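Local coordinates for protein transcriptional regulator, TetR family (PDB 3ON4) that probably binds DNA through an N-terminal helix-turn-helix domain and regulates transcription, as expected of a TetR-family protein, at residues Asn10-Leu22 with Ile36-His50. Sequence-based numbering, arbitrary orientation. Where two conformers were deposited one is given.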
loop_
_atom_site.group_PDB
_atom_site.type_symbol
_atom_site.label_atom_id
_atom_site.label_comp_id
_atom_site.label_asym_id
_atom_site.label_seq_id
_atom_site.Cartn_x
_atom_site.Cartn_y
_atom_site.Cartn_z
ATOM N N ASN A 10 -2.459 -3.534 31.454
ATOM C CA ASN A 10 -1.096 -3.754 31.939
ATOM C C ASN A 10 -0.055 -3.143 30.984
ATOM O O ASN A 10 -0.392 -2.673 29.889
ATOM C CB ASN A 10 -0.825 -5.235 32.275
ATOM C CG ASN A 10 -0.834 -6.176 31.059
ATOM O OD1 ASN A 10 -0.482 -5.809 29.930
ATOM N ND2 ASN A 10 -1.220 -7.425 31.312
ATOM N N THR A 11 1.198 -3.121 31.419
ATOM C CA THR A 11 2.240 -2.436 30.672
ATOM C C THR A 11 2.402 -3.016 29.258
ATOM O O THR A 11 2.469 -2.257 28.288
ATOM C CB THR A 11 3.579 -2.449 31.427
ATOM O OG1 THR A 11 3.375 -1.880 32.726
ATOM C CG2 THR A 11 4.625 -1.629 30.658
ATOM N N LYS A 12 2.404 -4.332 29.162
ATOM C CA LYS A 12 2.534 -5.036 27.883
ATOM C C LYS A 12 1.428 -4.628 26.910
ATOM O O LYS A 12 1.702 -4.321 25.743
ATOM C CB LYS A 12 2.503 -6.537 28.084
ATOM C CG LYS A 12 2.994 -7.341 26.897
ATOM C CD LYS A 12 3.152 -8.815 27.248
ATOM C CE LYS A 12 3.713 -9.580 26.065
ATOM N NZ LYS A 12 3.951 -11.006 26.372
ATOM N N GLU A 13 0.195 -4.628 27.400
ATOM C CA GLU A 13 -0.946 -4.280 26.563
ATOM C C GLU A 13 -0.881 -2.827 26.115
ATOM O O GLU A 13 -1.180 -2.522 24.965
ATOM C CB GLU A 13 -2.293 -4.572 27.246
ATOM C CG GLU A 13 -3.456 -3.913 26.465
ATOM C CD GLU A 13 -4.803 -4.567 26.665
ATOM O OE1 GLU A 13 -5.009 -5.214 27.710
ATOM O OE2 GLU A 13 -5.662 -4.409 25.764
ATOM N N ARG A 14 -0.477 -1.922 26.997
ATOM C CA ARG A 14 -0.410 -0.512 26.595
ATOM C C ARG A 14 0.692 -0.297 25.552
ATOM O O ARG A 14 0.553 0.544 24.641
ATOM C CB ARG A 14 -0.246 0.408 27.806
ATOM C CG ARG A 14 -1.429 0.390 28.752
ATOM C CD ARG A 14 -1.548 1.676 29.574
ATOM N NE ARG A 14 -0.272 2.154 30.100
ATOM C CZ ARG A 14 -0.037 3.390 30.549
ATOM N NH1 ARG A 14 1.164 3.689 31.011
ATOM N NH2 ARG A 14 -0.987 4.328 30.538
ATOM N N ILE A 15 1.779 -1.064 25.662
ATOM C CA ILE A 15 2.873 -0.981 24.682
ATOM C C ILE A 15 2.364 -1.463 23.335
ATOM O O ILE A 15 2.552 -0.807 22.308
ATOM C CB ILE A 15 4.132 -1.820 25.084
ATOM C CG1 ILE A 15 4.842 -1.191 26.274
ATOM C CG2 ILE A 15 5.084 -1.927 23.868
ATOM C CD1 ILE A 15 5.795 -2.137 27.059
ATOM N N LEU A 16 1.694 -2.608 23.341
ATOM C CA LEU A 16 1.151 -3.156 22.112
ATOM C C LEU A 16 0.169 -2.170 21.447
ATOM O O LEU A 16 0.243 -1.937 20.236
ATOM C CB LEU A 16 0.469 -4.494 22.367
ATOM C CG LEU A 16 1.425 -5.659 22.646
ATOM C CD1 LEU A 16 0.654 -6.842 23.279
ATOM C CD2 LEU A 16 2.158 -6.063 21.365
ATOM N N ALA A 17 -0.706 -1.576 22.249
ATOM C CA ALA A 17 -1.740 -0.685 21.685
ATOM C C ALA A 17 -1.145 0.578 21.036
ATOM O O ALA A 17 -1.581 0.993 19.935
ATOM C CB ALA A 17 -2.800 -0.338 22.746
ATOM N N VAL A 18 -0.147 1.180 21.681
ATOM C CA VAL A 18 0.483 2.384 21.099
ATOM C C VAL A 18 1.367 1.999 19.917
ATOM O O VAL A 18 1.381 2.700 18.912
ATOM C CB VAL A 18 1.316 3.207 22.109
ATOM C CG1 VAL A 18 1.588 4.632 21.532
ATOM C CG2 VAL A 18 0.616 3.303 23.412
ATOM N N ALA A 19 2.062 0.856 19.998
ATOM C CA ALA A 19 2.909 0.411 18.885
ATOM C C ALA A 19 2.062 0.185 17.638
ATOM O O ALA A 19 2.412 0.616 16.515
ATOM C CB ALA A 19 3.700 -0.874 19.266
ATOM N N GLU A 20 0.927 -0.474 17.845
ATOM C CA GLU A 20 -0.029 -0.709 16.784
ATOM C C GLU A 20 -0.440 0.615 16.108
ATOM O O GLU A 20 -0.456 0.717 14.885
ATOM C CB GLU A 20 -1.254 -1.428 17.346
ATOM C CG GLU A 20 -2.293 -1.820 16.303
ATOM C CD GLU A 20 -3.584 -2.379 16.928
ATOM O OE1 GLU A 20 -4.223 -1.693 17.764
ATOM O OE2 GLU A 20 -3.973 -3.500 16.552
ATOM N N ALA A 21 -0.769 1.601 16.925
ATOM C CA ALA A 21 -1.162 2.911 16.467
ATOM C C ALA A 21 -0.047 3.596 15.693
ATOM O O ALA A 21 -0.287 4.108 14.589
ATOM C CB ALA A 21 -1.600 3.790 17.635
ATOM N N LEU A 22 1.167 3.581 16.246
ATOM C CA LEU A 22 2.311 4.205 15.577
ATOM C C LEU A 22 2.612 3.552 14.227
ATOM O O LEU A 22 2.896 4.260 13.247
ATOM C CB LEU A 22 3.546 4.183 16.493
ATOM C CG LEU A 22 3.400 5.116 17.705
ATOM C CD1 LEU A 22 4.569 4.920 18.666
ATOM C CD2 LEU A 22 3.270 6.580 17.276
ATOM N N ILE A 36 7.498 5.245 22.043
ATOM C CA ILE A 36 6.468 4.593 22.866
ATOM C C ILE A 36 6.606 5.042 24.314
ATOM O O ILE A 36 5.619 5.397 24.953
ATOM C CB ILE A 36 6.560 3.049 22.820
ATOM C CG1 ILE A 36 6.287 2.542 21.405
ATOM C CG2 ILE A 36 5.583 2.418 23.803
ATOM C CD1 ILE A 36 6.398 1.039 21.290
ATOM N N ALA A 37 7.832 5.013 24.818
ATOM C CA ALA A 37 8.131 5.420 26.189
ATOM C C ALA A 37 7.632 6.842 26.472
ATOM O O ALA A 37 7.034 7.118 27.529
ATOM C CB ALA A 37 9.621 5.342 26.441
ATOM N N THR A 38 7.887 7.737 25.527
ATOM C CA THR A 38 7.476 9.130 25.659
ATOM C C THR A 38 5.953 9.218 25.627
ATOM O O THR A 38 5.365 9.949 26.402
ATOM C CB THR A 38 8.080 9.982 24.517
ATOM O OG1 THR A 38 9.501 10.041 24.686
ATOM C CG2 THR A 38 7.524 11.415 24.506
ATOM N N ALA A 39 5.320 8.429 24.759
ATOM C CA ALA A 39 3.865 8.546 24.538
ATOM C C ALA A 39 3.066 8.165 25.779
ATOM O O ALA A 39 2.077 8.834 26.100
ATOM C CB ALA A 39 3.426 7.695 23.328
ATOM N N ILE A 40 3.488 7.094 26.458
ATOM C CA ILE A 40 2.748 6.555 27.604
ATOM C C ILE A 40 3.509 6.677 28.931
ATOM O O ILE A 40 3.103 6.108 29.955
ATOM C CB ILE A 40 2.260 5.107 27.334
ATOM C CG1 ILE A 40 3.429 4.140 27.099
ATOM C CG2 ILE A 40 1.302 5.100 26.117
ATOM C CD1 ILE A 40 3.040 2.643 27.148
ATOM N N ASN A 41 4.601 7.440 28.909
ATOM C CA ASN A 41 5.358 7.789 30.100
ATOM C C ASN A 41 5.814 6.581 30.927
ATOM O O ASN A 41 5.559 6.514 32.120
ATOM C CB ASN A 41 4.570 8.803 30.954
ATOM C CG ASN A 41 4.378 10.137 30.246
ATOM O OD1 ASN A 41 5.166 10.502 29.349
ATOM N ND2 ASN A 41 3.341 10.894 30.650
ATOM N N ILE A 42 6.487 5.643 30.265
ATOM C CA ILE A 42 7.205 4.526 30.921
ATOM C C ILE A 42 8.678 4.586 30.508
ATOM O O ILE A 42 9.040 5.302 29.582
ATOM C CB ILE A 42 6.592 3.120 30.559
ATOM C CG1 ILE A 42 6.730 2.844 29.055
ATOM C CG2 ILE A 42 5.126 3.043 31.043
ATOM C CD1 ILE A 42 6.180 1.508 28.565
ATOM N N LYS A 43 9.536 3.854 31.216
ATOM C CA LYS A 43 10.968 3.821 30.888
ATOM C C LYS A 43 11.179 3.009 29.620
ATOM O O LYS A 43 10.502 2.000 29.425
ATOM C CB LYS A 43 11.756 3.222 32.043
ATOM C CG LYS A 43 11.632 4.016 33.348
ATOM C CD LYS A 43 12.272 3.301 34.544
ATOM C CE LYS A 43 11.886 3.978 35.853
ATOM N NZ LYS A 43 12.526 3.361 37.042
ATOM N N THR A 44 12.092 3.458 28.748
ATOM C CA THR A 44 12.404 2.726 27.508
ATOM C C THR A 44 12.855 1.321 27.887
ATOM O O THR A 44 12.607 0.362 27.167
ATOM C CB THR A 44 13.486 3.455 26.656
ATOM O OG1 THR A 44 13.026 4.778 26.333
ATOM C CG2 THR A 44 13.794 2.700 25.353
ATOM N N ALA A 45 13.489 1.202 29.050
ATOM C CA ALA A 45 13.956 -0.089 29.554
ATOM C C ALA A 45 12.811 -1.066 29.870
ATOM O O ALA A 45 13.011 -2.285 29.797
ATOM C CB ALA A 45 14.856 0.115 30.791
ATOM N N SER A 46 11.628 -0.544 30.224
ATOM C CA SER A 46 10.437 -1.378 30.468
ATOM C C SER A 46 9.879 -1.951 29.150
ATOM O O SER A 46 9.197 -2.973 29.150
ATOM C CB SER A 46 9.333 -0.581 31.202
ATOM O OG SER A 46 9.773 -0.208 32.517
ATOM N N ILE A 47 10.162 -1.296 28.031
ATOM C CA ILE A 47 9.747 -1.819 26.721
ATOM C C ILE A 47 10.650 -2.995 26.339
ATOM O O ILE A 47 10.143 -4.079 26.007
ATOM C CB ILE A 47 9.726 -0.737 25.641
ATOM C CG1 ILE A 47 8.844 0.448 26.106
ATOM C CG2 ILE A 47 9.222 -1.320 24.290
ATOM C CD1 ILE A 47 8.896 1.663 25.214
ATOM N N HIS A 48 11.975 -2.795 26.451
ATOM C CA HIS A 48 12.969 -3.835 26.164
ATOM C C HIS A 48 12.742 -5.064 27.034
ATOM O O HIS A 48 13.045 -6.193 26.641
ATOM C CB HIS A 48 14.391 -3.314 26.377
ATOM C CG HIS A 48 14.832 -2.319 25.347
ATOM N ND1 HIS A 48 15.181 -2.677 24.061
ATOM C CD2 HIS A 48 15.007 -0.980 25.425
ATOM C CE1 HIS A 48 15.548 -1.597 23.392
ATOM N NE2 HIS A 48 15.444 -0.553 24.195
ATOM N N TYR A 49 12.200 -4.831 28.221
ATOM C CA TYR A 49 11.878 -5.888 29.165
ATOM C C TYR A 49 10.919 -6.921 28.564
ATOM O O TYR A 49 11.194 -8.116 28.558
ATOM C CB TYR A 49 11.255 -5.257 30.408
ATOM C CG TYR A 49 11.057 -6.216 31.528
ATOM C CD1 TYR A 49 9.914 -6.995 31.595
ATOM C CD2 TYR A 49 12.014 -6.354 32.518
ATOM C CE1 TYR A 49 9.723 -7.883 32.609
ATOM C CE2 TYR A 49 11.841 -7.254 33.554
ATOM C CZ TYR A 49 10.694 -8.013 33.588
ATOM O OH TYR A 49 10.506 -8.884 34.606
ATOM N N HIS A 50 9.793 -6.442 28.057
ATOM C CA HIS A 50 8.789 -7.295 27.425
ATOM C C HIS A 50 9.162 -7.672 25.990
ATOM O O HIS A 50 8.798 -8.735 25.533
ATOM C CB HIS A 50 7.422 -6.594 27.419
ATOM C CG HIS A 50 6.847 -6.374 28.787
ATOM N ND1 HIS A 50 6.231 -7.379 29.507
ATOM C CD2 HIS A 50 6.799 -5.268 29.568
ATOM C CE1 HIS A 50 5.825 -6.895 30.668
ATOM N NE2 HIS A 50 6.164 -5.620 30.733
HETATM O O HOH W 1 6.043 -10.153 28.761
HETATM O O HOH W 2 1.591 6.068 32.318
#
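Ile15 of helix 11-22 fits as a knob into a hole formed by Ile36, Ile40, Ile47 and His50. Its CG1 lies anti to the carbonyl carbon (chi1 -70°), which carries CD1 forward to helix 44-50, 4.1 Å from Ile47 CG1, while the CG2 branch meets Ile36 CD1. Ile42, from the turn between helices 36-40 and 44-50, adds its CD1 at 3.8 Å from Ile15 CG1. Further along, Ile36 reaches over to Ala19 and Leu22, with its CD1 3.9 Å from Ala19 CB. Val18, in the conformer described, packs on Ala39 and Ile40: CG1 rests on Ala39 CB, whereas the close approach of CG2 to Ile40 CG2 is doubtful.

Polar groups border this apolar centre. At one end the His50 ring takes Lys12 CB over one face, a CH-pi contact with CB 4.3 Å from the ring centroid, and has Tyr49 CD1 over the other. A water in the ring plane binds His50 ND1 at 2.9 Å and is weakly held by Lys12 NZ. Along another margin the Arg14 chain, bent at chi3, brings one guanidinium face over Ile40 CB in one of its two conformers; there a second water, in the guanidinium plane, accepts from Arg14 NH1 at 2.7 Å and donates to Ile40 O.

Behind these residues, Asn10 OD1 caps the start of helix 11-22 by accepting from Glu13 N at 2.9 Å, and Leu57 of helix 54-77 packs on both Ala19 and Ile36. Helix 11-22 crosses helices 36-40 and 44-50 of the predicted helix-turn-helix steeply, at 110° and 97°, as in the three-helix DNA-binding domain of TetR proteins. With no clear direct hydrogen bond across it, the interface depends chiefly on branched aliphatic packing; the water-mediated links at its margins are weak or conditional on one conformer.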